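Local atomic coordinates of inactive glucansucrase (Lactobacillus reuteri, PDB entry 5JBD), a protein that belongs to glycosyl hydrolase family 70, of the TIM-barrel clan, and is an inactive glucansucrase. Residues Met300-His305 / Lys810-Leu815; Val250-Asn255 / Val825-Thr830; Arg566-Thr571 / Val615-Ile620; Val552-Gly557 / Leu597-Lys602. One frame throughout, in Å; residues are numbered along the deposited sequence.

Interaction 1: residues Met300-His305 / Lys810-Leu815; sequences MNDMYH and KNYPDL
Asp-302 and Met-303, near the C-terminal end of helix 291-304, meet Tyr-812 and Asp-814 in a surface contact where the chain comes out of helix 805-811. Tyr-812 is the first residue beyond that helix to leave the helical conformation. Its CG lies beside the backbone N and anti to the carbonyl carbon (chi1 -45°), which directs the ring at the neighbouring helix. One face of the Tyr-812 ring takes the CB of Asp-302 in a CH-pi contact, 4.1 Å from CB to the ring centroid, while CE1 of Tyr-812 comes 3.5 Å from O of Asp-302. Met-303 crosses the tyrosine at about a right angle, its CG 3.8 Å from CE2 of Tyr-812. The acids approach from opposite directions with their carboxylate planes 83° apart, and OD2 of Asp-302 is only 2.5 Å from OD2 of Asp-814. At that separation one of the two groups probably holds a proton. Gln-298, one turn back on the same helix as Asp-302, donates from NE2 to OD2 of Asp-814, and the CD2 methyl of Leu-815 sits 3.6 Å from OD2 of Asp-302. Met-303 also rests on Tyr-260 and Leu-263 of helix 249-263. Helix 291-304 lies in the beta-alpha-beta crossover between parallel strands 279-282 and 319-320, an arrangement characteristic of the TIM barrel.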
loop_
_atom_site.group_PDB
_atom_site.type_symbol
_atom_site.label_atom_id
_atom_site.label_comp_id
_atom_site.label_asym_id
_atom_site.label_seq_id
_atom_site.Cartn_x
_atom_site.Cartn_y
_atom_site.Cartn_z
ATOM N N MET A 300 -5.449 -12.518 18.856
ATOM C CA MET A 300 -5.669 -13.783 18.171
ATOM C C MET A 300 -5.349 -14.981 19.076
ATOM O O MET A 300 -6.034 -15.997 19.001
ATOM C CB MET A 300 -4.924 -13.793 16.834
ATOM C CG MET A 300 -5.564 -12.792 15.854
ATOM S SD MET A 300 -4.710 -12.633 14.293
ATOM C CE MET A 300 -5.096 -14.249 13.636
ATOM N N ASN A 301 -4.381 -14.834 19.977
ATOM C CA ASN A 301 -4.137 -15.859 21.011
ATOM C C ASN A 301 -5.268 -15.937 22.056
ATOM O O ASN A 301 -5.662 -17.031 22.471
ATOM C CB ASN A 301 -2.779 -15.663 21.709
ATOM C CG ASN A 301 -2.418 -16.825 22.628
ATOM O OD1 ASN A 301 -2.595 -17.993 22.272
ATOM N ND2 ASN A 301 -1.931 -16.509 23.824
ATOM N N ASP A 302 -5.778 -14.792 22.481
ATOM C CA ASP A 302 -6.948 -14.768 23.383
ATOM C C ASP A 302 -8.169 -15.451 22.773
ATOM O O ASP A 302 -8.852 -16.233 23.439
ATOM C CB ASP A 302 -7.303 -13.324 23.748
ATOM C CG ASP A 302 -6.355 -12.727 24.758
ATOM O OD1 ASP A 302 -5.468 -13.459 25.270
ATOM O OD2 ASP A 302 -6.498 -11.512 25.029
ATOM N N MET A 303 -8.427 -15.143 21.503
ATOM C CA MET A 303 -9.614 -15.636 20.810
ATOM C C MET A 303 -9.495 -17.112 20.429
ATOM O O MET A 303 -10.465 -17.862 20.555
ATOM C CB MET A 303 -9.883 -14.802 19.545
ATOM C CG MET A 303 -10.366 -13.368 19.791
ATOM S SD MET A 303 -10.424 -12.385 18.258
ATOM C CE MET A 303 -11.825 -13.177 17.466
ATOM N N TYR A 304 -8.318 -17.519 19.951
ATOM C CA TYR A 304 -8.134 -18.829 19.329
ATOM C C TYR A 304 -7.058 -19.757 19.938
ATOM O O TYR A 304 -6.891 -20.871 19.451
ATOM C CB TYR A 304 -7.813 -18.612 17.839
ATOM C CG TYR A 304 -8.806 -17.725 17.085
ATOM C CD1 TYR A 304 -10.154 -18.078 16.980
ATOM C CD2 TYR A 304 -8.386 -16.552 16.429
ATOM C CE1 TYR A 304 -11.057 -17.273 16.272
ATOM C CE2 TYR A 304 -9.280 -15.747 15.725
ATOM C CZ TYR A 304 -10.609 -16.110 15.643
ATOM O OH TYR A 304 -11.490 -15.314 14.920
ATOM N N HIS A 305 -6.297 -19.297 20.931
ATOM C CA HIS A 305 -5.307 -20.127 21.626
ATOM C C HIS A 305 -4.248 -20.692 20.662
ATOM O O HIS A 305 -4.097 -21.905 20.467
ATOM C CB HIS A 305 -6.008 -21.205 22.429
ATOM C CG HIS A 305 -7.121 -20.680 23.261
ATOM N ND1 HIS A 305 -6.906 -19.894 24.371
ATOM C CD2 HIS A 305 -8.462 -20.789 23.124
ATOM C CE1 HIS A 305 -8.070 -19.574 24.908
ATOM N NE2 HIS A 305 -9.029 -20.103 24.169
ATOM N N LYS A 810 -14.819 -7.267 28.356
ATOM C CA LYS A 810 -15.512 -8.269 29.159
ATOM C C LYS A 810 -14.923 -9.683 29.011
ATOM O O LYS A 810 -14.709 -10.381 30.001
ATOM C CB LYS A 810 -16.993 -8.287 28.786
ATOM C CG LYS A 810 -17.852 -9.131 29.713
ATOM C CD LYS A 810 -18.177 -8.375 30.978
ATOM C CE LYS A 810 -18.765 -9.263 32.071
ATOM N NZ LYS A 810 -19.154 -8.446 33.254
ATOM N N ASN A 811 -14.658 -10.087 27.773
ATOM C CA ASN A 811 -14.159 -11.433 27.503
ATOM C C ASN A 811 -12.642 -11.565 27.642
ATOM O O ASN A 811 -12.169 -12.606 28.082
ATOM C CB ASN A 811 -14.619 -11.893 26.119
ATOM C CG ASN A 811 -16.093 -12.211 26.089
ATOM O OD1 ASN A 811 -16.531 -13.106 26.788
ATOM N ND2 ASN A 811 -16.859 -11.487 25.299
ATOM N N TYR A 812 -11.897 -10.516 27.277
ATOM C CA TYR A 812 -10.427 -10.551 27.228
ATOM C C TYR A 812 -9.842 -9.311 27.901
ATOM O O TYR A 812 -9.169 -8.506 27.244
ATOM C CB TYR A 812 -9.934 -10.652 25.773
ATOM C CG TYR A 812 -10.669 -11.669 24.917
ATOM C CD1 TYR A 812 -10.682 -13.018 25.251
ATOM C CD2 TYR A 812 -11.367 -11.273 23.769
ATOM C CE1 TYR A 812 -11.347 -13.947 24.456
ATOM C CE2 TYR A 812 -12.032 -12.195 22.971
ATOM C CZ TYR A 812 -12.020 -13.522 23.315
ATOM O OH TYR A 812 -12.694 -14.417 22.523
ATOM N N PRO A 813 -10.057 -9.170 29.227
ATOM C CA PRO A 813 -9.627 -7.941 29.922
ATOM C C PRO A 813 -8.116 -7.650 29.839
ATOM O O PRO A 813 -7.715 -6.481 29.902
ATOM C CB PRO A 813 -10.076 -8.168 31.378
ATOM C CG PRO A 813 -10.283 -9.645 31.505
ATOM C CD PRO A 813 -10.688 -10.136 30.146
ATOM N N ASP A 814 -7.302 -8.697 29.687
ATOM C CA ASP A 814 -5.837 -8.558 29.492
ATOM C C ASP A 814 -5.431 -7.622 28.333
ATOM O O ASP A 814 -4.374 -6.977 28.386
ATOM C CB ASP A 814 -5.175 -9.941 29.313
ATOM C CG ASP A 814 -5.796 -10.742 28.173
ATOM O OD1 ASP A 814 -6.895 -11.308 28.357
ATOM O OD2 ASP A 814 -5.208 -10.772 27.088
ATOM N N LEU A 815 -6.281 -7.535 27.306
ATOM C CA LEU A 815 -6.052 -6.626 26.186
ATOM C C LEU A 815 -5.832 -5.185 26.630
ATOM O O LEU A 815 -5.072 -4.451 25.989
ATOM C CB LEU A 815 -7.229 -6.669 25.192
ATOM C CG LEU A 815 -7.415 -7.965 24.397
ATOM C CD1 LEU A 815 -8.656 -7.875 23.525
ATOM C CD2 LEU A 815 -6.187 -8.266 23.563
#

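Interaction 2: residues Val250-Asn255 / Val825-Thr830; sequences VVQAEN and VAPDPT
The irregular chain 825-830 runs against one side of helix 249-263, with CA atoms 4.9 Å apart both for Val-250 and Asp-828 and for Ala-253 and Pro-827. At the second pair the helix presents only the methyl of Ala-253, which suits so near an approach. This CB of Ala-253 meets the backbone of the loop, 3.4 Å from the carbonyl O of Asp-828, and CB of Pro-827 lies 3.8 Å from the N of Ala-253. Pro-827 also leans on CB of Gln-252, whose extended chain carries the amide past the proline to Gln-295, Asp-291 and the carbonyl of Asn-246. The side chains of Val-250 and Asp-828 run alongside each other in the same direction, with the valine CG2 3.8 Å from the aspartate OD2. The other carboxylate oxygen turns back on its own chain. OD1 of Asp-828 accepts from OG1 of Thr-830 on its syn side at 2.6 Å, and from the backbone N of Thr-830 at 3.0 Å from 42° above the carboxylate plane; the second bond closes an Asx turn. The backbone N of Asp-828 donates to the carbonyl O of Pro-249, tying the loop to the start of the helix. Between the segments the fit is van der Waals packing; the polar groups bond elsewhere, the Gln-252 amide to neighbouring parts and OD1 of Asp-828 within its turn, which would favour a defined loop shape.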
loop_
_atom_site.group_PDB
_atom_site.type_symbol
_atom_site.label_atom_id
_atom_site.label_comp_id
_atom_site.label_asym_id
_atom_site.label_seq_id
_atom_site.Cartn_x
_atom_site.Cartn_y
_atom_site.Cartn_z
ATOM N N VAL A 250 -5.605 4.989 22.400
ATOM C CA VAL A 250 -6.980 4.935 21.858
ATOM C C VAL A 250 -6.989 4.324 20.451
ATOM O O VAL A 250 -7.860 3.505 20.127
ATOM C CB VAL A 250 -7.690 6.322 21.891
ATOM C CG1 VAL A 250 -9.079 6.238 21.265
ATOM C CG2 VAL A 250 -7.801 6.848 23.327
ATOM N N VAL A 251 -6.019 4.703 19.626
ATOM C CA VAL A 251 -5.863 4.108 18.303
ATOM C C VAL A 251 -5.545 2.609 18.432
ATOM O O VAL A 251 -6.065 1.782 17.660
ATOM C CB VAL A 251 -4.794 4.844 17.466
ATOM C CG1 VAL A 251 -4.556 4.140 16.126
ATOM C CG2 VAL A 251 -5.237 6.279 17.212
ATOM N N GLN A 252 -4.719 2.252 19.410
ATOM C CA GLN A 252 -4.333 0.840 19.592
ATOM C C GLN A 252 -5.560 -0.000 19.935
ATOM O O GLN A 252 -5.720 -1.096 19.397
ATOM C CB GLN A 252 -3.234 0.694 20.642
ATOM C CG GLN A 252 -1.909 1.279 20.178
ATOM C CD GLN A 252 -0.784 1.123 21.179
ATOM O OE1 GLN A 252 -0.977 0.675 22.312
ATOM N NE2 GLN A 252 0.418 1.488 20.756
ATOM N N ALA A 253 -6.448 0.534 20.791
ATOM C CA ALA A 253 -7.711 -0.136 21.083
ATOM C C ALA A 253 -8.601 -0.227 19.838
ATOM O O ALA A 253 -9.208 -1.271 19.588
ATOM C CB ALA A 253 -8.442 0.557 22.230
ATOM N N GLU A 254 -8.666 0.839 19.043
ATOM C CA GLU A 254 -9.435 0.806 17.783
ATOM C C GLU A 254 -8.937 -0.255 16.777
ATOM O O GLU A 254 -9.751 -0.877 16.082
ATOM C CB GLU A 254 -9.531 2.215 17.145
ATOM C CG GLU A 254 -10.112 2.305 15.726
ATOM C CD GLU A 254 -11.504 1.706 15.551
ATOM O OE1 GLU A 254 -12.226 1.489 16.551
ATOM O OE2 GLU A 254 -11.882 1.451 14.380
ATOM N N ASN A 255 -7.629 -0.489 16.707
ATOM C CA ASN A 255 -7.097 -1.564 15.834
ATOM C C ASN A 255 -7.612 -2.943 16.262
ATOM O O ASN A 255 -7.974 -3.768 15.404
ATOM C CB ASN A 255 -5.562 -1.567 15.805
ATOM C CG ASN A 255 -4.986 -0.337 15.134
ATOM O OD1 ASN A 255 -5.592 0.248 14.219
ATOM N ND2 ASN A 255 -3.804 0.064 15.585
ATOM N N VAL A 825 1.929 2.039 28.489
ATOM C CA VAL A 825 0.521 2.008 28.918
ATOM C C VAL A 825 -0.294 1.055 28.050
ATOM O O VAL A 825 0.123 0.697 26.940
ATOM C CB VAL A 825 -0.136 3.412 28.934
ATOM C CG1 VAL A 825 0.590 4.332 29.909
ATOM C CG2 VAL A 825 -0.177 4.035 27.552
ATOM N N ALA A 826 -1.440 0.620 28.584
ATOM C CA ALA A 826 -2.304 -0.323 27.874
ATOM C C ALA A 826 -3.160 0.400 26.842
ATOM O O ALA A 826 -3.430 1.597 26.988
ATOM C CB ALA A 826 -3.190 -1.084 28.842
ATOM N N PRO A 827 -3.598 -0.321 25.791
ATOM C CA PRO A 827 -4.649 0.236 24.929
ATOM C C PRO A 827 -5.856 0.705 25.771
ATOM O O PRO A 827 -6.160 0.107 26.816
ATOM C CB PRO A 827 -5.030 -0.927 24.015
ATOM C CG PRO A 827 -3.841 -1.837 24.019
ATOM C CD PRO A 827 -3.191 -1.672 25.370
ATOM N N ASP A 828 -6.478 1.787 25.323
ATOM C CA ASP A 828 -7.477 2.537 26.095
ATOM C C ASP A 828 -8.830 2.379 25.406
ATOM O O ASP A 828 -9.096 3.049 24.407
ATOM C CB ASP A 828 -7.074 4.013 26.149
ATOM C CG ASP A 828 -8.027 4.871 26.986
ATOM O OD1 ASP A 828 -9.038 4.365 27.537
ATOM O OD2 ASP A 828 -7.759 6.079 27.056
ATOM N N PRO A 829 -9.680 1.479 25.921
ATOM C CA PRO A 829 -10.974 1.258 25.302
ATOM C C PRO A 829 -12.060 2.259 25.762
ATOM O O PRO A 829 -13.218 2.118 25.348
ATOM C CB PRO A 829 -11.316 -0.147 25.778
ATOM C CG PRO A 829 -10.784 -0.169 27.170
ATOM C CD PRO A 829 -9.551 0.702 27.166
ATOM N N THR A 830 -11.709 3.251 26.592
ATOM C CA THR A 830 -12.726 4.173 27.154
ATOM C C THR A 830 -13.174 5.273 26.194
ATOM O O THR A 830 -14.100 6.027 26.520
ATOM C CB THR A 830 -12.261 4.849 28.466
ATOM O OG1 THR A 830 -11.170 5.750 28.209
ATOM C CG2 THR A 830 -11.862 3.814 29.510
#

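Interaction 3: residues Arg566-Thr571 / Val615-Ile620; sequences RNLIDT and VWVPVI
Arg-566 and Val-617 form an antiparallel hydrogen-bonded pair, using both their N-H and C=O groups: the N of Arg-566 lies 2.7 Å from O of Val-617, and the N of Val-617 lies 3.2 Å from O of Arg-566. Further along, the register slips by one. Leu-568 and Ile-569 both face Val-615 in a classic beta bulge, so the Val-615 carbonyl O receives two weak bonds, one from the N of Leu-568 at 2.9 Å but badly bent (126°), one from the N of Ile-569 at 3.3 Å. In return the N of Val-615 gives a sound bond to O of Ile-569, 2.9 Å long. Asn-567 has CG anti to the backbone N (chi1 -169°), and its amide lies over one face of Trp-616, the two planes 25° apart and CB 3.4 Å from CZ3. The ND2 of Asn-567 is satisfied there: it donates to OD2 of Asp-570 at 3.1 Å and also to the carbonyl of Pro-586. That Asp-570 oxygen is gripped further by Ser-583 and Asn-585. Beside Arg-566 and Pro-618 a water accepts from NE of Arg-566, in the guanidinium plane, and donates to O of Pro-618 at 2.8 Å. Leu-568, Ile-569 and Val-617 pack on helix 483-496. At the bulge the Val-615 carbonyl is held by two weak bonds, whereas the buried Asn-567 and Asp-570 have several polar partners, which would help fix the rotation of the amide over the indole.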
loop_
_atom_site.group_PDB
_atom_site.type_symbol
_atom_site.label_atom_id
_atom_site.label_comp_id
_atom_site.label_asym_id
_atom_site.label_seq_id
_atom_site.Cartn_x
_atom_site.Cartn_y
_atom_site.Cartn_z
ATOM N N ARG A 566 9.649 -39.626 -12.885
ATOM C CA ARG A 566 8.977 -39.053 -14.030
ATOM C C ARG A 566 9.557 -37.683 -14.355
ATOM O O ARG A 566 9.806 -36.871 -13.460
ATOM C CB ARG A 566 7.467 -38.916 -13.741
ATOM C CG ARG A 566 6.668 -38.410 -14.936
ATOM C CD ARG A 566 5.174 -38.649 -14.773
ATOM N NE ARG A 566 4.549 -37.739 -13.802
ATOM C CZ ARG A 566 3.925 -36.585 -14.085
ATOM N NH1 ARG A 566 3.826 -36.117 -15.334
ATOM N NH2 ARG A 566 3.382 -35.875 -13.097
ATOM N N ASN A 567 9.710 -37.425 -15.646
ATOM C CA ASN A 567 10.183 -36.151 -16.165
ATOM C C ASN A 567 9.017 -35.160 -16.147
ATOM O O ASN A 567 8.291 -35.004 -17.139
ATOM C CB ASN A 567 10.704 -36.361 -17.598
ATOM C CG ASN A 567 11.466 -35.170 -18.137
ATOM O OD1 ASN A 567 11.451 -34.093 -17.569
ATOM N ND2 ASN A 567 12.151 -35.375 -19.269
ATOM N N LEU A 568 8.843 -34.483 -15.019
ATOM C CA LEU A 568 7.717 -33.555 -14.848
ATOM C C LEU A 568 7.810 -32.340 -15.764
ATOM O O LEU A 568 6.829 -31.974 -16.420
ATOM C CB LEU A 568 7.627 -33.074 -13.404
ATOM C CG LEU A 568 6.351 -32.290 -13.047
ATOM C CD1 LEU A 568 5.208 -33.253 -12.785
ATOM C CD2 LEU A 568 6.589 -31.426 -11.827
ATOM N N ILE A 569 8.965 -31.686 -15.757
ATOM C CA ILE A 569 9.244 -30.556 -16.646
ATOM C C ILE A 569 10.664 -30.708 -17.178
ATOM O O ILE A 569 11.576 -30.981 -16.410
ATOM C CB ILE A 569 9.151 -29.193 -15.921
ATOM C CG1 ILE A 569 7.763 -29.000 -15.292
ATOM C CG2 ILE A 569 9.475 -28.046 -16.886
ATOM C CD1 ILE A 569 7.625 -27.733 -14.471
ATOM N N ASP A 570 10.840 -30.490 -18.480
ATOM C CA ASP A 570 12.161 -30.448 -19.114
ATOM C C ASP A 570 12.169 -29.281 -20.107
ATOM O O ASP A 570 11.107 -28.796 -20.517
ATOM C CB ASP A 570 12.469 -31.785 -19.810
ATOM C CG ASP A 570 13.980 -32.104 -19.898
ATOM O OD1 ASP A 570 14.830 -31.204 -19.724
ATOM O OD2 ASP A 570 14.313 -33.279 -20.177
ATOM N N THR A 571 13.363 -28.823 -20.475
ATOM C CA THR A 571 13.521 -27.676 -21.375
ATOM C C THR A 571 13.720 -28.154 -22.825
ATOM O O THR A 571 14.427 -29.137 -23.063
ATOM C CB THR A 571 14.691 -26.779 -20.913
ATOM O OG1 THR A 571 14.492 -26.403 -19.539
ATOM C CG2 THR A 571 14.795 -25.531 -21.742
ATOM N N VAL A 615 12.643 -30.759 -13.776
ATOM C CA VAL A 615 12.029 -31.217 -12.528
ATOM C C VAL A 615 11.651 -32.699 -12.597
ATOM O O VAL A 615 10.983 -33.133 -13.570
ATOM C CB VAL A 615 10.787 -30.369 -12.180
ATOM C CG1 VAL A 615 10.237 -30.776 -10.806
ATOM C CG2 VAL A 615 11.141 -28.892 -12.211
ATOM N N TRP A 616 12.055 -33.455 -11.571
ATOM C CA TRP A 616 11.820 -34.911 -11.488
ATOM C C TRP A 616 11.057 -35.265 -10.224
ATOM O O TRP A 616 11.396 -34.769 -9.144
ATOM C CB TRP A 616 13.153 -35.681 -11.489
ATOM C CG TRP A 616 13.908 -35.466 -12.769
ATOM C CD1 TRP A 616 14.809 -34.489 -13.031
ATOM C CD2 TRP A 616 13.757 -36.210 -13.976
ATOM N NE1 TRP A 616 15.254 -34.585 -14.327
ATOM C CE2 TRP A 616 14.621 -35.637 -14.932
ATOM C CE3 TRP A 616 12.967 -37.315 -14.347
ATOM C CZ2 TRP A 616 14.727 -36.125 -16.238
ATOM C CZ3 TRP A 616 13.076 -37.806 -15.653
ATOM C CH2 TRP A 616 13.945 -37.203 -16.582
ATOM N N VAL A 617 10.051 -36.133 -10.358
ATOM C CA VAL A 617 9.286 -36.648 -9.209
ATOM C C VAL A 617 9.081 -38.159 -9.305
ATOM O O VAL A 617 9.065 -38.704 -10.406
ATOM C CB VAL A 617 7.901 -35.959 -9.056
ATOM C CG1 VAL A 617 8.079 -34.478 -8.767
ATOM C CG2 VAL A 617 7.013 -36.167 -10.276
ATOM N N PRO A 618 8.902 -38.834 -8.163
ATOM C CA PRO A 618 8.627 -40.272 -8.228
ATOM C C PRO A 618 7.400 -40.654 -9.074
ATOM O O PRO A 618 6.401 -39.941 -9.084
ATOM C CB PRO A 618 8.397 -40.655 -6.757
ATOM C CG PRO A 618 9.173 -39.632 -5.979
ATOM C CD PRO A 618 9.048 -38.366 -6.768
ATOM N N VAL A 619 7.515 -41.765 -9.794
ATOM C CA VAL A 619 6.381 -42.407 -10.458
ATOM C C VAL A 619 5.456 -42.930 -9.350
ATOM O O VAL A 619 5.929 -43.591 -8.430
ATOM C CB VAL A 619 6.849 -43.602 -11.336
ATOM C CG1 VAL A 619 5.661 -44.427 -11.836
ATOM C CG2 VAL A 619 7.688 -43.115 -12.519
ATOM N N ILE A 620 4.163 -42.630 -9.444
ATOM C CA ILE A 620 3.155 -43.107 -8.483
ATOM C C ILE A 620 1.852 -43.526 -9.162
ATOM O O ILE A 620 1.607 -43.184 -10.323
ATOM C CB ILE A 620 2.803 -42.020 -7.445
ATOM C CG1 ILE A 620 2.310 -40.736 -8.133
ATOM C CG2 ILE A 620 4.003 -41.726 -6.571
ATOM C CD1 ILE A 620 1.638 -39.754 -7.192
HETATM O O HOH W 1 4.398 -39.006 -10.806
#

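Interaction 4: residues Val552-Gly557 / Leu597-Lys602; sequences VAINMG and LKVTVK
Val-552 carries the packing between these two antiparallel strands, its branches reaching different partners. With CG2 held between the backbone N and the carbonyl carbon, that methyl lies 3.4 Å from O of Val-599 and 4.0 Å from its CB, while CG1, anti to the carbonyl carbon, is 4.0 Å from CG2 of Val-601, the two valines crossing at about a right angle. On the same face of the sheet Ile-554 stands opposite Leu-597, CB to CB 4.3 Å, and also turns its CG1 to CG2 of Val-599. Met-556, past the end of its strand, bends at both chi2 and chi3 and crosses Leu-597 obliquely, its CG 4.0 Å from the leucine CB. The paired Ala-553 and Lys-598 on the other face are exposed. The bent chain of Lys-598 lays CE 4.0 Å from CB of Ala-553 and takes NZ on to OG of Ser-551. In the backbone, Val-552 with Val-599 and Ile-554 with Leu-597 each exchange two hydrogen bonds, the straightest running 2.8 Å from the N of Ile-554 to O of Leu-597 (175°). Strand 552-555 then ends in an Asx turn, OD1 of Asn-555 accepting from the N of Gly-557. Ile-554, Val-599 and Met-556 touch strand 537-542, and Val-552 and Ile-554 touch strand 510-515, consistent with this two-stranded sheet packing face to face on a larger one, as in a beta-sandwich. Its chemistry is two-sided: branched aliphatic groups bury one face against that neighbour; the other carries Lys-598, whose amine is polar, and the small Ala-553.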
loop_
_atom_site.group_PDB
_atom_site.type_symbol
_atom_site.label_atom_id
_atom_site.label_comp_id
_atom_site.label_asym_id
_atom_site.label_seq_id
_atom_site.Cartn_x
_atom_site.Cartn_y
_atom_site.Cartn_z
ATOM N N VAL A 552 24.965 -34.962 -15.650
ATOM C CA VAL A 552 25.089 -34.612 -14.232
ATOM C C VAL A 552 24.499 -35.718 -13.369
ATOM O O VAL A 552 23.595 -36.425 -13.806
ATOM C CB VAL A 552 24.395 -33.276 -13.894
ATOM C CG1 VAL A 552 25.089 -32.130 -14.621
ATOM C CG2 VAL A 552 22.914 -33.300 -14.254
ATOM N N ALA A 553 24.992 -35.823 -12.131
ATOM C CA ALA A 553 24.567 -36.856 -11.192
ATOM C C ALA A 553 23.859 -36.189 -10.006
ATOM O O ALA A 553 24.484 -35.416 -9.284
ATOM C CB ALA A 553 25.776 -37.643 -10.708
ATOM N N ILE A 554 22.568 -36.484 -9.836
ATOM C CA ILE A 554 21.738 -35.905 -8.763
ATOM C C ILE A 554 21.564 -36.920 -7.638
ATOM O O ILE A 554 21.150 -38.041 -7.885
ATOM C CB ILE A 554 20.314 -35.536 -9.264
ATOM C CG1 ILE A 554 20.366 -34.793 -10.600
ATOM C CG2 ILE A 554 19.556 -34.729 -8.203
ATOM C CD1 ILE A 554 21.296 -33.601 -10.621
ATOM N N ASN A 555 21.858 -36.529 -6.406
ATOM C CA ASN A 555 21.652 -37.417 -5.274
ATOM C C ASN A 555 20.223 -37.304 -4.736
ATOM O O ASN A 555 19.904 -36.368 -3.993
ATOM C CB ASN A 555 22.649 -37.139 -4.153
ATOM C CG ASN A 555 22.517 -38.131 -3.012
ATOM O OD1 ASN A 555 21.851 -39.164 -3.155
ATOM N ND2 ASN A 555 23.180 -37.857 -1.893
ATOM N N MET A 556 19.386 -38.286 -5.067
ATOM C CA MET A 556 18.004 -38.341 -4.573
ATOM C C MET A 556 17.898 -38.853 -3.129
ATOM O O MET A 556 16.856 -38.675 -2.484
ATOM C CB MET A 556 17.144 -39.203 -5.507
ATOM C CG MET A 556 17.224 -38.813 -6.984
ATOM S SD MET A 556 16.796 -37.087 -7.318
ATOM C CE MET A 556 15.053 -37.108 -6.937
ATOM N N GLY A 557 18.955 -39.499 -2.641
ATOM C CA GLY A 557 19.019 -40.023 -1.282
ATOM C C GLY A 557 18.888 -41.532 -1.193
ATOM O O GLY A 557 18.361 -42.178 -2.101
ATOM N N LEU A 597 20.574 -40.149 -9.647
ATOM C CA LEU A 597 19.893 -39.982 -10.928
ATOM C C LEU A 597 20.804 -39.271 -11.941
ATOM O O LEU A 597 21.307 -38.184 -11.670
ATOM C CB LEU A 597 18.595 -39.182 -10.740
ATOM C CG LEU A 597 17.619 -39.233 -11.915
ATOM C CD1 LEU A 597 16.996 -40.615 -12.024
ATOM C CD2 LEU A 597 16.544 -38.165 -11.779
ATOM N N LYS A 598 20.973 -39.884 -13.111
ATOM C CA LYS A 598 21.846 -39.386 -14.183
ATOM C C LYS A 598 21.016 -38.630 -15.205
ATOM O O LYS A 598 20.116 -39.205 -15.801
ATOM C CB LYS A 598 22.538 -40.584 -14.906
ATOM C CG LYS A 598 23.929 -40.965 -14.376
ATOM C CD LYS A 598 25.024 -40.216 -15.147
ATOM C CE LYS A 598 26.025 -39.550 -14.226
ATOM N NZ LYS A 598 26.933 -38.629 -14.955
ATOM N N VAL A 599 21.340 -37.366 -15.444
ATOM C CA VAL A 599 20.507 -36.510 -16.285
ATOM C C VAL A 599 21.389 -35.772 -17.290
ATOM O O VAL A 599 22.511 -35.375 -16.958
ATOM C CB VAL A 599 19.723 -35.475 -15.409
ATOM C CG1 VAL A 599 18.828 -34.596 -16.270
ATOM C CG2 VAL A 599 18.880 -36.182 -14.346
ATOM N N THR A 600 20.863 -35.562 -18.496
ATOM C CA THR A 600 21.519 -34.736 -19.514
ATOM C C THR A 600 20.937 -33.327 -19.589
ATOM O O THR A 600 19.718 -33.160 -19.672
ATOM C CB THR A 600 21.418 -35.392 -20.909
ATOM O OG1 THR A 600 21.933 -36.713 -20.836
ATOM C CG2 THR A 600 22.206 -34.611 -21.955
ATOM N N VAL A 601 21.820 -32.323 -19.601
ATOM C CA VAL A 601 21.434 -30.914 -19.542
ATOM C C VAL A 601 22.274 -30.072 -20.488
ATOM O O VAL A 601 23.377 -30.465 -20.847
ATOM C CB VAL A 601 21.592 -30.356 -18.105
ATOM C CG1 VAL A 601 20.714 -31.142 -17.123
ATOM C CG2 VAL A 601 23.045 -30.370 -17.639
ATOM N N LYS A 602 21.760 -28.899 -20.841
ATOM C CA LYS A 602 22.497 -27.882 -21.603
ATOM C C LYS A 602 21.823 -26.526 -21.477
ATOM O O LYS A 602 20.697 -26.433 -20.982
ATOM C CB LYS A 602 22.585 -28.265 -23.077
ATOM C CG LYS A 602 21.271 -28.149 -23.841
ATOM C CD LYS A 602 21.388 -28.721 -25.252
ATOM C CE LYS A 602 21.728 -27.645 -26.268
ATOM N NZ LYS A 602 20.621 -26.655 -26.463
#

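In the fold
The four contacts fall into two clusters. Interactions 1 and 2 have centres 14 Å apart and touch where O of Leu-815 comes 3.4 Å from CD of Pro-827, so one late part of the chain packs in succession on helices 291-304 and 249-263. The Gln-252 side chain of interaction 2 is about 12 Å from the calcium ion held by Glu-237, Asp-243, Asn-287 and Asn-751. Interactions 3 and 4, centres 12 Å apart, join through Trp-616, whose CG lies 3.9 Å from CD2 of Leu-597, the ring linking the two sheets. Their strands alternate along the chain. Between the clusters, centres stand about 48 to 59 Å apart.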